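Local coordinates for protein Cow rumen GH26 endo-mannanase (Metagenome, PDB 6UEH) that probably hydrolyses the beta-1,4-mannosidic backbone of mannans such as galactomannan from within, as a rumen GH26 endo-mannanase carrying an accessory CBM6-like domain, at residues N52-K56 against R106-G110; D386-T390 against N403-E407; V435-I439 against E469-Y475. One frame throughout, in Å; residues are numbered along the deposited sequence.

Interaction 1: residues N52-K56 against R106-G110; sequences NVTVK and RLNKG
Val55 and Gly110 form an antiparallel hydrogen-bonded pair between strands 49-55 and 110-117 of one sheet; each residue gives one backbone bond to the other and takes one back. Gly110 N gives to Val55 O at 2.9 Å, within the plane of that carbonyl, while Val55 N gives to Gly110 O at 3.1 Å, tilted 31° out of the carbonyl plane. Gly110 O takes a further CA-H...O contact from Thr54 CA. At the positive phi of Gly110 (98°) a CB would press against the preceding carbonyl oxygen, which favours a residue without a side chain.

Lys109 NZ donates to Lys56 O over 2.8 Å, approaching in the carbonyl plane. The Lys109 chain runs extended as far as CE, and the bend at chi4 (61°) turns the ammonium group onto that oxygen. Asp58 OD1 takes Lys109 N. Arg106 NE donates to Asn108 OD1 in its carbonyl plane, and NH2 and NH1 form salt bridges with Asp58 and Glu441. Within strand 49-55, Asn52 ND2 gives a nearly straight bond to Thr54 OG1, with the hydroxyl oxygen in the amide plane of Asn52.

Leu107, on strand 97-107 of the other sheet, brings CD1 to Val53 CG1 at 3.6 Å and Val55 CG1 at 4.0 Å. Val55 CG2 rests 3.3 Å from Asn108 O, which accepts from Asn112.

The turn thus carries the chain from one sheet to the other, as expected of a CBM6 beta-sandwich: its polar groups are met by backbone partners, the Lys109 ammonium, Asp58 and Asn112, while apolar contact joins Val53 and Val55 to Leu107 across the sheets.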
ATOM      1  N   ASN A  52      10.318  25.698 -17.337  1.00 18.07           N
ATOM      2  CA  ASN A  52      10.281  24.529 -18.201  1.00 17.36           C
ATOM      3  C   ASN A  52      11.490  23.617 -18.048  1.00 16.53           C
ATOM      4  O   ASN A  52      12.617  24.078 -17.857  1.00 15.52           O
ATOM      5  CB  ASN A  52      10.158  24.960 -19.663  1.00 21.12           C
ATOM      6  CG  ASN A  52      10.340  23.805 -20.626  1.00 24.64           C
ATOM      7  OD1 ASN A  52       9.437  22.987 -20.811  1.00 24.90           O
ATOM      8  ND2 ASN A  52      11.516  23.726 -21.242  1.00 25.95           N
ATOM      9  N   VAL A  53      11.235  22.315 -18.122  1.00 16.39           N
ATOM     10  CA  VAL A  53      12.286  21.317 -18.248  1.00 16.75           C
ATOM     11  C   VAL A  53      11.979  20.438 -19.452  1.00 17.40           C
ATOM     12  O   VAL A  53      10.873  19.911 -19.577  1.00 18.28           O
ATOM     13  CB  VAL A  53      12.414  20.436 -16.990  1.00 16.26           C
ATOM     14  CG1 VAL A  53      13.531  19.418 -17.174  1.00 17.38           C
ATOM     15  CG2 VAL A  53      12.672  21.291 -15.764  1.00 15.79           C
ATOM     16  N   THR A  54      12.951  20.293 -20.346  1.00 18.00           N
ATOM     17  CA  THR A  54      12.776  19.466 -21.534  1.00 18.28           C
ATOM     18  C   THR A  54      13.670  18.233 -21.462  1.00 19.18           C
ATOM     19  O   THR A  54      14.872  18.346 -21.208  1.00 20.87           O
ATOM     20  CB  THR A  54      13.081  20.258 -22.820  1.00 18.74           C
ATOM     21  OG1 THR A  54      12.222  21.401 -22.889  1.00 19.08           O
ATOM     22  CG2 THR A  54      12.859  19.392 -24.051  1.00 20.00           C
ATOM     23  N   VAL A  55      13.081  17.058 -21.674  1.00 17.44           N
ATOM     24  CA  VAL A  55      13.830  15.803 -21.614  1.00 18.58           C
ATOM     25  C   VAL A  55      13.625  14.970 -22.880  1.00 19.38           C
ATOM     26  O   VAL A  55      12.606  15.101 -23.560  1.00 19.63           O
ATOM     27  CB  VAL A  55      13.429  14.956 -20.381  1.00 16.07           C
ATOM     28  CG1 VAL A  55      13.705  15.720 -19.098  1.00 14.73           C
ATOM     29  CG2 VAL A  55      11.965  14.554 -20.457  1.00 16.52           C
ATOM     30  N   LYS A  56      14.597  14.114 -23.188  1.00 17.51           N
ATOM     31  CA  LYS A  56      14.531  13.272 -24.381  1.00 21.41           C
ATOM     32  C   LYS A  56      13.570  12.100 -24.205  1.00 21.22           C
ATOM     33  O   LYS A  56      12.918  11.670 -25.161  1.00 20.75           O
ATOM     34  CB  LYS A  56      15.921  12.736 -24.746  1.00 24.04           C
ATOM     35  CG  LYS A  56      16.940  13.801 -25.120  1.00 26.73           C
ATOM     36  CD  LYS A  56      18.137  13.180 -25.841  1.00 29.34           C
ATOM     37  CE  LYS A  56      19.231  14.205 -26.101  1.00 30.78           C
ATOM     38  NZ  LYS A  56      20.320  13.654 -26.959  1.00 30.46           N
ATOM     39  N   ARG A 106       7.579  12.197 -12.292  1.00 17.96           N
ATOM     40  CA  ARG A 106       7.806  11.834 -13.680  1.00 18.19           C
ATOM     41  C   ARG A 106       7.833  13.054 -14.592  1.00 16.91           C
ATOM     42  O   ARG A 106       6.913  13.873 -14.583  1.00 17.65           O
ATOM     43  CB  ARG A 106       6.725  10.852 -14.138  1.00 17.21           C
ATOM     44  CG  ARG A 106       6.843  10.371 -15.571  1.00 14.86           C
ATOM     45  CD  ARG A 106       5.885   9.208 -15.792  1.00 17.34           C
ATOM     46  NE  ARG A 106       5.802   8.787 -17.187  1.00 18.45           N
ATOM     47  CZ  ARG A 106       5.144   7.706 -17.593  1.00 18.77           C
ATOM     48  NH1 ARG A 106       4.521   6.939 -16.707  1.00 18.71           N
ATOM     49  NH2 ARG A 106       5.111   7.391 -18.881  1.00 18.86           N
ATOM     50  N   LEU A 107       8.910  13.179 -15.357  1.00 15.95           N
ATOM     51  CA  LEU A 107       8.942  14.101 -16.480  1.00 16.25           C
ATOM     52  C   LEU A 107       8.762  13.289 -17.751  1.00 18.44           C
ATOM     53  O   LEU A 107       9.346  12.214 -17.897  1.00 19.55           O
ATOM     54  CB  LEU A 107      10.249  14.892 -16.529  1.00 15.34           C
ATOM     55  CG  LEU A 107      10.543  15.840 -15.367  1.00 16.41           C
ATOM     56  CD1 LEU A 107      11.763  16.683 -15.685  1.00 17.25           C
ATOM     57  CD2 LEU A 107       9.346  16.720 -15.064  1.00 14.77           C
ATOM     58  N   ASN A 108       7.947  13.795 -18.667  1.00 17.85           N
ATOM     59  CA  ASN A 108       7.670  13.068 -19.894  1.00 19.05           C
ATOM     60  C   ASN A 108       8.387  13.672 -21.095  1.00 18.52           C
ATOM     61  O   ASN A 108       8.757  14.848 -21.081  1.00 17.84           O
ATOM     62  CB  ASN A 108       6.162  13.013 -20.131  1.00 21.10           C
ATOM     63  CG  ASN A 108       5.455  12.115 -19.131  1.00 23.44           C
ATOM     64  OD1 ASN A 108       5.872  10.980 -18.902  1.00 24.84           O
ATOM     65  ND2 ASN A 108       4.397  12.627 -18.514  1.00 24.83           N
ATOM     66  N   LYS A 109       8.593  12.843 -22.116  1.00 18.53           N
ATOM     67  CA  LYS A 109       9.283  13.231 -23.344  1.00 18.99           C
ATOM     68  C   LYS A 109       8.829  14.590 -23.871  1.00 19.27           C
ATOM     69  O   LYS A 109       7.638  14.823 -24.078  1.00 19.85           O
ATOM     70  CB  LYS A 109       9.072  12.162 -24.417  1.00 20.54           C
ATOM     71  CG  LYS A 109       9.784  12.438 -25.728  1.00 24.39           C
ATOM     72  CD  LYS A 109       9.566  11.301 -26.713  1.00 28.43           C
ATOM     73  CE  LYS A 109      10.375  11.506 -27.984  1.00 32.87           C
ATOM     74  NZ  LYS A 109      11.838  11.560 -27.708  1.00 35.57           N
ATOM     75  N   GLY A 110       9.787  15.490 -24.069  1.00 18.67           N
ATOM     76  CA  GLY A 110       9.482  16.830 -24.531  1.00 18.78           C
ATOM     77  C   GLY A 110       9.428  17.845 -23.404  1.00 18.35           C
ATOM     78  O   GLY A 110      10.099  17.695 -22.384  1.00 16.72           O
TER

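Interaction 2: residues D386-T390 against N403-E407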
ATOM      1  N   ASP A 386      -4.155  -1.877  -0.417  1.00 14.04           N
ATOM      2  CA  ASP A 386      -5.291  -2.328  -1.205  1.00 17.74           C
ATOM      3  C   ASP A 386      -5.789  -1.190  -2.086  1.00 19.23           C
ATOM      4  O   ASP A 386      -6.423  -0.247  -1.608  1.00 14.55           O
ATOM      5  CB  ASP A 386      -6.398  -2.855  -0.292  1.00 14.40           C
ATOM      6  CG  ASP A 386      -6.013  -4.161   0.379  1.00 14.88           C
ATOM      7  OD1 ASP A 386      -4.823  -4.539   0.326  1.00 14.11           O
ATOM      8  OD2 ASP A 386      -6.897  -4.817   0.958  1.00 14.68           O
ATOM      9  N   LYS A 387      -5.482  -1.287  -3.376  1.00 18.31           N
ATOM     10  CA  LYS A 387      -5.693  -0.188  -4.311  1.00 17.03           C
ATOM     11  C   LYS A 387      -6.928  -0.379  -5.179  1.00 17.88           C
ATOM     12  O   LYS A 387      -6.892  -1.091  -6.183  1.00 17.10           O
ATOM     13  CB  LYS A 387      -4.467  -0.018  -5.207  1.00 16.34           C
ATOM     14  CG  LYS A 387      -4.590   1.120  -6.211  1.00 14.40           C
ATOM     15  CD  LYS A 387      -3.660   0.915  -7.392  1.00 14.34           C
ATOM     16  CE  LYS A 387      -4.029  -0.341  -8.165  1.00 18.66           C
ATOM     17  NZ  LYS A 387      -5.423  -0.273  -8.698  1.00 18.91           N
ATOM     18  N   TYR A 388      -8.020   0.271  -4.796  1.00 17.03           N
ATOM     19  CA  TYR A 388      -9.227   0.264  -5.608  1.00 17.33           C
ATOM     20  C   TYR A 388      -9.490   1.671  -6.120  1.00 17.67           C
ATOM     21  O   TYR A 388     -10.083   2.492  -5.426  1.00 17.55           O
ATOM     22  CB  TYR A 388     -10.414  -0.264  -4.805  1.00 19.16           C
ATOM     23  CG  TYR A 388     -10.313  -1.740  -4.483  1.00 17.77           C
ATOM     24  CD1 TYR A 388     -10.788  -2.694  -5.374  1.00 17.79           C
ATOM     25  CD2 TYR A 388      -9.741  -2.178  -3.295  1.00 16.52           C
ATOM     26  CE1 TYR A 388     -10.703  -4.044  -5.092  1.00 18.00           C
ATOM     27  CE2 TYR A 388      -9.650  -3.532  -3.004  1.00 16.15           C
ATOM     28  CZ  TYR A 388     -10.131  -4.460  -3.908  1.00 16.26           C
ATOM     29  OH  TYR A 388     -10.049  -5.807  -3.631  1.00 16.29           O
ATOM     30  N   ASN A 389      -9.029   1.951  -7.336  1.00 17.85           N
ATOM     31  CA  ASN A 389      -9.094   3.305  -7.866  1.00 18.31           C
ATOM     32  C   ASN A 389      -9.796   3.418  -9.216  1.00 18.82           C
ATOM     33  O   ASN A 389      -9.508   4.329  -9.988  1.00 19.59           O
ATOM     34  CB  ASN A 389      -7.680   3.893  -7.975  1.00 17.36           C
ATOM     35  CG  ASN A 389      -6.739   3.026  -8.800  1.00 16.98           C
ATOM     36  OD1 ASN A 389      -7.128   1.984  -9.327  1.00 17.97           O
ATOM     37  ND2 ASN A 389      -5.492   3.463  -8.917  1.00 16.88           N
ATOM     38  N   THR A 390     -10.719   2.503  -9.503  1.00 18.73           N
ATOM     39  CA  THR A 390     -11.488   2.592 -10.742  1.00 18.51           C
ATOM     40  C   THR A 390     -12.788   3.356 -10.533  1.00 18.91           C
ATOM     41  O   THR A 390     -13.394   3.837 -11.488  1.00 19.62           O
ATOM     42  CB  THR A 390     -11.823   1.205 -11.320  1.00 18.22           C
ATOM     43  OG1 THR A 390     -12.545   0.438 -10.346  1.00 18.35           O
ATOM     44  CG2 THR A 390     -10.551   0.470 -11.707  1.00 17.33           C
ATOM     45  N   ASN A 403      -7.806   1.597 -14.517  1.00 16.63           N
ATOM     46  CA  ASN A 403      -6.924   2.636 -14.016  1.00 16.85           C
ATOM     47  C   ASN A 403      -5.497   2.097 -14.002  1.00 16.10           C
ATOM     48  O   ASN A 403      -5.137   1.310 -13.130  1.00 15.62           O
ATOM     49  CB  ASN A 403      -7.354   3.087 -12.616  1.00 16.38           C
ATOM     50  CG  ASN A 403      -6.588   4.305 -12.128  1.00 18.29           C
ATOM     51  OD1 ASN A 403      -5.481   4.583 -12.589  1.00 16.92           O
ATOM     52  ND2 ASN A 403      -7.178   5.040 -11.190  1.00 16.68           N
ATOM     53  N   LEU A 404      -4.690   2.524 -14.967  1.00 16.40           N
ATOM     54  CA  LEU A 404      -3.342   1.988 -15.131  1.00 21.91           C
ATOM     55  C   LEU A 404      -2.284   2.746 -14.324  1.00 16.12           C
ATOM     56  O   LEU A 404      -1.089   2.477 -14.456  1.00 16.13           O
ATOM     57  CB  LEU A 404      -2.964   1.985 -16.614  1.00 16.72           C
ATOM     58  CG  LEU A 404      -3.860   1.126 -17.510  1.00 18.92           C
ATOM     59  CD1 LEU A 404      -3.380   1.173 -18.953  1.00 19.90           C
ATOM     60  CD2 LEU A 404      -3.905  -0.310 -17.007  1.00 18.37           C
ATOM     61  N   ASP A 405      -2.732   3.682 -13.489  1.00 18.53           N
ATOM     62  CA  ASP A 405      -1.847   4.502 -12.662  1.00 21.55           C
ATOM     63  C   ASP A 405      -0.999   3.647 -11.723  1.00 19.71           C
ATOM     64  O   ASP A 405      -1.504   2.728 -11.082  1.00 17.77           O
ATOM     65  CB  ASP A 405      -2.673   5.512 -11.851  1.00 25.78           C
ATOM     66  CG  ASP A 405      -1.852   6.683 -11.339  1.00 30.88           C
ATOM     67  OD1 ASP A 405      -0.680   6.490 -10.953  1.00 30.65           O
ATOM     68  OD2 ASP A 405      -2.394   7.810 -11.315  1.00 35.28           O
ATOM     69  N   ALA A 406       0.291   3.954 -11.644  1.00 19.17           N
ATOM     70  CA  ALA A 406       1.198   3.201 -10.782  1.00 15.65           C
ATOM     71  C   ALA A 406       1.046   3.600  -9.314  1.00 16.70           C
ATOM     72  O   ALA A 406       1.548   2.910  -8.425  1.00 17.35           O
ATOM     73  CB  ALA A 406       2.638   3.393 -11.235  1.00 16.11           C
ATOM     74  N   GLU A 407       0.350   4.711  -9.077  1.00 16.32           N
ATOM     75  CA  GLU A 407       0.164   5.277  -7.737  1.00 16.96           C
ATOM     76  C   GLU A 407       1.492   5.380  -6.989  1.00 16.47           C
ATOM     77  O   GLU A 407       1.584   5.057  -5.807  1.00 16.62           O
ATOM     78  CB  GLU A 407      -0.843   4.451  -6.928  1.00 16.47           C
ATOM     79  CG  GLU A 407      -2.256   4.409  -7.516  1.00 18.10           C
ATOM     80  CD  GLU A 407      -3.032   5.712  -7.337  1.00 19.80           C
ATOM     81  OE1 GLU A 407      -2.461   6.702  -6.826  1.00 20.03           O
ATOM     82  OE2 GLU A 407      -4.224   5.745  -7.709  1.00 19.85           O
TER
HETATM   83  O   HOH W   1      -3.900   1.664 -10.792  1.00 16.33           O
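Asn389, two residues past the end of strand 382-387, reaches into the loop 403-407, and its side chain can be followed outward. CB lies 3.5 Å from Asn403 ND2. CG, set between the backbone N and the carbonyl carbon (chi1 55°), brings the amide over that of Asn403; the two planes are stacked, only 13° apart. OD1 accepts from Lys387 NZ, which comes from above the carbonyl plane and also donates to Ser431 O. ND2 gives one bond in its amide plane to the anti lone pair of Glu407 OE2, at 2.9 Å, and another to a water 3.0 Å away. That water donates to Asn403 O and Asp405 O.

Asn403 returns the grip: its ND2 donates to Asn389 O at 2.7 Å, nearly straight (171°) but from above the carbonyl plane. A leucine in place of Asn389 would probably leave Glu407 OE2 and the water without their amide donor and the stacked Asn403 amide without its mate.

Two successive Asx turns, Asn403 OD1 to Asp405 N and Asp405 OD1 to Glu407 N, shape the loop up to the N-cap of helix 408-417. Strand, loop and helix follow one another as in the beta-alpha units of a TIM barrel.

Interaction 3: residues V435-I439 against E469-Y475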
ATOM      1  N   VAL A 435       2.238  -1.843 -16.752  1.00 19.37           N
ATOM      2  CA  VAL A 435       3.585  -2.325 -16.485  1.00 19.79           C
ATOM      3  C   VAL A 435       4.627  -1.266 -16.857  1.00 21.53           C
ATOM      4  O   VAL A 435       5.669  -1.163 -16.211  1.00 22.61           O
ATOM      5  CB  VAL A 435       3.868  -3.654 -17.229  1.00 21.12           C
ATOM      6  CG1 VAL A 435       3.926  -3.450 -18.741  1.00 21.73           C
ATOM      7  CG2 VAL A 435       5.150  -4.290 -16.715  1.00 21.59           C
ATOM      8  N   ASP A 436       4.331  -0.464 -17.874  1.00 21.95           N
ATOM      9  CA  ASP A 436       5.238   0.602 -18.285  1.00 23.82           C
ATOM     10  C   ASP A 436       5.295   1.697 -17.226  1.00 21.04           C
ATOM     11  O   ASP A 436       6.356   2.253 -16.960  1.00 19.98           O
ATOM     12  CB  ASP A 436       4.812   1.187 -19.633  1.00 28.04           C
ATOM     13  CG  ASP A 436       4.954   0.191 -20.769  1.00 32.16           C
ATOM     14  OD1 ASP A 436       5.906  -0.619 -20.736  1.00 32.44           O
ATOM     15  OD2 ASP A 436       4.115   0.218 -21.695  1.00 35.00           O
ATOM     16  N   ASN A 437       4.151   1.995 -16.616  1.00 19.69           N
ATOM     17  CA  ASN A 437       4.107   2.989 -15.551  1.00 17.66           C
ATOM     18  C   ASN A 437       4.901   2.533 -14.331  1.00 17.38           C
ATOM     19  O   ASN A 437       5.576   3.335 -13.686  1.00 17.68           O
ATOM     20  CB  ASN A 437       2.662   3.292 -15.155  1.00 18.93           C
ATOM     21  CG  ASN A 437       1.911   4.056 -16.230  1.00 20.06           C
ATOM     22  OD1 ASN A 437       2.508   4.790 -17.016  1.00 18.36           O
ATOM     23  ND2 ASN A 437       0.593   3.891 -16.265  1.00 20.65           N
ATOM     24  N   LEU A 438       4.818   1.242 -14.020  1.00 16.92           N
ATOM     25  CA  LEU A 438       5.550   0.669 -12.893  1.00 16.73           C
ATOM     26  C   LEU A 438       7.058   0.790 -13.088  1.00 18.96           C
ATOM     27  O   LEU A 438       7.792   1.140 -12.161  1.00 17.62           O
ATOM     28  CB  LEU A 438       5.172  -0.803 -12.695  1.00 19.06           C
ATOM     29  CG  LEU A 438       3.744  -1.116 -12.245  1.00 18.50           C
ATOM     30  CD1 LEU A 438       3.520  -2.617 -12.194  1.00 17.97           C
ATOM     31  CD2 LEU A 438       3.459  -0.487 -10.888  1.00 15.31           C
ATOM     32  N   ILE A 439       7.512   0.496 -14.300  1.00 17.99           N
ATOM     33  CA  ILE A 439       8.937   0.483 -14.605  1.00 18.83           C
ATOM     34  C   ILE A 439       9.514   1.896 -14.686  1.00 20.02           C
ATOM     35  O   ILE A 439      10.529   2.200 -14.060  1.00 22.08           O
ATOM     36  CB  ILE A 439       9.209  -0.262 -15.927  1.00 19.34           C
ATOM     37  CG1 ILE A 439       8.782  -1.730 -15.797  1.00 18.84           C
ATOM     38  CG2 ILE A 439      10.681  -0.158 -16.304  1.00 20.41           C
ATOM     39  CD1 ILE A 439       8.811  -2.502 -17.096  1.00 22.81           C
ATOM     40  N   GLU A 469       0.114  -8.098 -21.597  1.00 19.99           N
ATOM     41  CA  GLU A 469       1.354  -7.335 -21.636  1.00 21.05           C
ATOM     42  C   GLU A 469       2.155  -7.473 -20.344  1.00 18.74           C
ATOM     43  O   GLU A 469       3.362  -7.708 -20.385  1.00 18.60           O
ATOM     44  CB  GLU A 469       1.077  -5.856 -21.918  1.00 23.03           C
ATOM     45  CG  GLU A 469       2.348  -5.039 -22.072  1.00 26.15           C
ATOM     46  CD  GLU A 469       2.104  -3.657 -22.647  1.00 29.22           C
ATOM     47  OE1 GLU A 469       0.926  -3.280 -22.835  1.00 27.84           O
ATOM     48  OE2 GLU A 469       3.099  -2.949 -22.914  1.00 31.23           O
ATOM     49  N   ILE A 470       1.500  -7.339 -19.195  1.00 17.10           N
ATOM     50  CA  ILE A 470       2.243  -7.405 -17.941  1.00 17.25           C
ATOM     51  C   ILE A 470       2.601  -8.848 -17.590  1.00 17.33           C
ATOM     52  O   ILE A 470       3.700  -9.109 -17.120  1.00 17.44           O
ATOM     53  CB  ILE A 470       1.475  -6.742 -16.764  1.00 19.48           C
ATOM     54  CG1 ILE A 470       2.361  -6.696 -15.515  1.00 19.71           C
ATOM     55  CG2 ILE A 470       0.150  -7.449 -16.480  1.00 18.73           C
ATOM     56  CD1 ILE A 470       1.874  -5.741 -14.446  1.00 20.07           C
ATOM     57  N   TYR A 471       1.701  -9.790 -17.851  1.00 16.65           N
ATOM     58  CA  TYR A 471       1.968 -11.185 -17.507  1.00 16.63           C
ATOM     59  C   TYR A 471       3.095 -11.793 -18.342  1.00 18.24           C
ATOM     60  O   TYR A 471       3.769 -12.722 -17.893  1.00 19.16           O
ATOM     61  CB  TYR A 471       0.698 -12.025 -17.649  1.00 16.75           C
ATOM     62  CG  TYR A 471      -0.014 -12.256 -16.335  1.00 17.59           C
ATOM     63  CD1 TYR A 471       0.342 -13.318 -15.511  1.00 18.04           C
ATOM     64  CD2 TYR A 471      -1.034 -11.411 -15.913  1.00 17.58           C
ATOM     65  CE1 TYR A 471      -0.300 -13.536 -14.305  1.00 17.54           C
ATOM     66  CE2 TYR A 471      -1.684 -11.620 -14.705  1.00 17.81           C
ATOM     67  CZ  TYR A 471      -1.310 -12.684 -13.906  1.00 18.14           C
ATOM     68  OH  TYR A 471      -1.948 -12.902 -12.707  1.00 19.54           O
ATOM     69  N   THR A 472       3.309 -11.274 -19.548  1.00 19.32           N
ATOM     70  CA  THR A 472       4.392 -11.777 -20.394  1.00 21.07           C
ATOM     71  C   THR A 472       5.601 -10.848 -20.363  1.00 21.55           C
ATOM     72  O   THR A 472       6.544 -11.013 -21.140  1.00 20.48           O
ATOM     73  CB  THR A 472       3.944 -11.962 -21.857  1.00 22.26           C
ATOM     74  OG1 THR A 472       3.683 -10.684 -22.451  1.00 21.77           O
ATOM     75  CG2 THR A 472       2.693 -12.827 -21.927  1.00 22.24           C
ATOM     76  N   SER A 473       5.568  -9.874 -19.460  1.00 21.67           N
ATOM     77  CA  SER A 473       6.668  -8.929 -19.303  1.00 22.16           C
ATOM     78  C   SER A 473       7.815  -9.529 -18.497  1.00 21.61           C
ATOM     79  O   SER A 473       7.590 -10.311 -17.576  1.00 20.36           O
ATOM     80  CB  SER A 473       6.175  -7.649 -18.628  1.00 23.23           C
ATOM     81  OG  SER A 473       7.259  -6.794 -18.312  1.00 25.29           O
ATOM     82  N   ASP A 474       9.046  -9.153 -18.844  1.00 23.22           N
ATOM     83  CA  ASP A 474      10.218  -9.597 -18.093  1.00 23.86           C
ATOM     84  C   ASP A 474      10.174  -9.078 -16.663  1.00 22.05           C
ATOM     85  O   ASP A 474      10.735  -9.685 -15.751  1.00 22.51           O
ATOM     86  CB  ASP A 474      11.508  -9.135 -18.774  1.00 27.60           C
ATOM     87  CG  ASP A 474      11.785  -9.875 -20.067  1.00 31.64           C
ATOM     88  OD1 ASP A 474      11.311 -11.021 -20.210  1.00 33.51           O
ATOM     89  OD2 ASP A 474      12.480  -9.311 -20.937  1.00 32.91           O
ATOM     90  N   TYR A 475       9.497  -7.950 -16.478  1.00 19.47           N
ATOM     91  CA  TYR A 475       9.401  -7.315 -15.171  1.00 18.30           C
ATOM     92  C   TYR A 475       8.475  -8.084 -14.226  1.00 17.33           C
ATOM     93  O   TYR A 475       8.530  -7.908 -13.011  1.00 17.14           O
ATOM     94  CB  TYR A 475       8.921  -5.867 -15.329  1.00 18.07           C
ATOM     95  CG  TYR A 475       8.867  -5.091 -14.032  1.00 19.34           C
ATOM     96  CD1 TYR A 475      10.031  -4.653 -13.412  1.00 18.93           C
ATOM     97  CD2 TYR A 475       7.651  -4.791 -13.429  1.00 19.01           C
ATOM     98  CE1 TYR A 475       9.987  -3.946 -12.225  1.00 18.32           C
ATOM     99  CE2 TYR A 475       7.597  -4.080 -12.242  1.00 18.23           C
ATOM    100  CZ  TYR A 475       8.768  -3.661 -11.645  1.00 17.93           C
ATOM    101  OH  TYR A 475       8.720  -2.955 -10.464  1.00 17.46           O
TER
HETATM  102  O   HOH W   2       9.882  -0.462 -10.649  1.00 26.72           O
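Tyr475 holds its CG anti to the backbone N (chi1 -177°), which carries the ring to Ile439, whose CG1 lies beside its own backbone N. Here helix 435-441 of the GH26 TIM barrel packs against the end of helix 464-471 and the segment that leads into strand 476-477. Ile439 CG1 sits over one face of the ring in a CH-pi contact, 4.0 Å from the centroid and 17° off the ring normal, displaced toward the rim; CD1 of the same isoleucine continues to Tyr475 CB. Leu438 CB and Val435 CG2 meet the ring obliquely.

Val435 is the hub of the apolar packing. Its CB touches Ile470 CG1 at 3.8 Å, the two side chains running alongside each other in opposite senses, while CG2 reaches Ser473 OG at 3.6 Å. Ser473 OG accepts from Tyr475 N, closing an ST turn just after the helix. Leu438 CD1 meets Ile470 CD1 at 4.2 Å, and Phe448 also packs on Ile470.

On the exposed side the chemistry reverses. Asp436 OD2 and Glu469 OE2 come within 3.5 Å with carboxylate planes 77° apart, a pairing that is probably unfavourable, though both side chains are exposed and solvent is likely to screen them. At the far end of the tyrosine, one water donates both to Tyr475 OH, at 2.8 Å, and to Leu438 O, at 3.0 Å.

In the fold
Interaction 2 is the buried contact, while interactions 1 and 3 are only partly buried and each include exposed residues. Interaction 1 belongs to the CBM6 range, and the other two to the GH26 range. Their chemistry follows their place: backbone pairing between sandwich strands in the first, side-chain amides and a water in the second, mostly apolar packing of a helix on the end of another and the loop that follows it in the third. Asn437 of helix 435-441 connects all three: its OD1 probably accepts from Arg106 NH1 of interaction 1, and its ND2 probably donates to Leu404 O of interaction 2. Ala406 also packs on Leu438. The centres of interactions 2 and 3 lie about 15 Å apart.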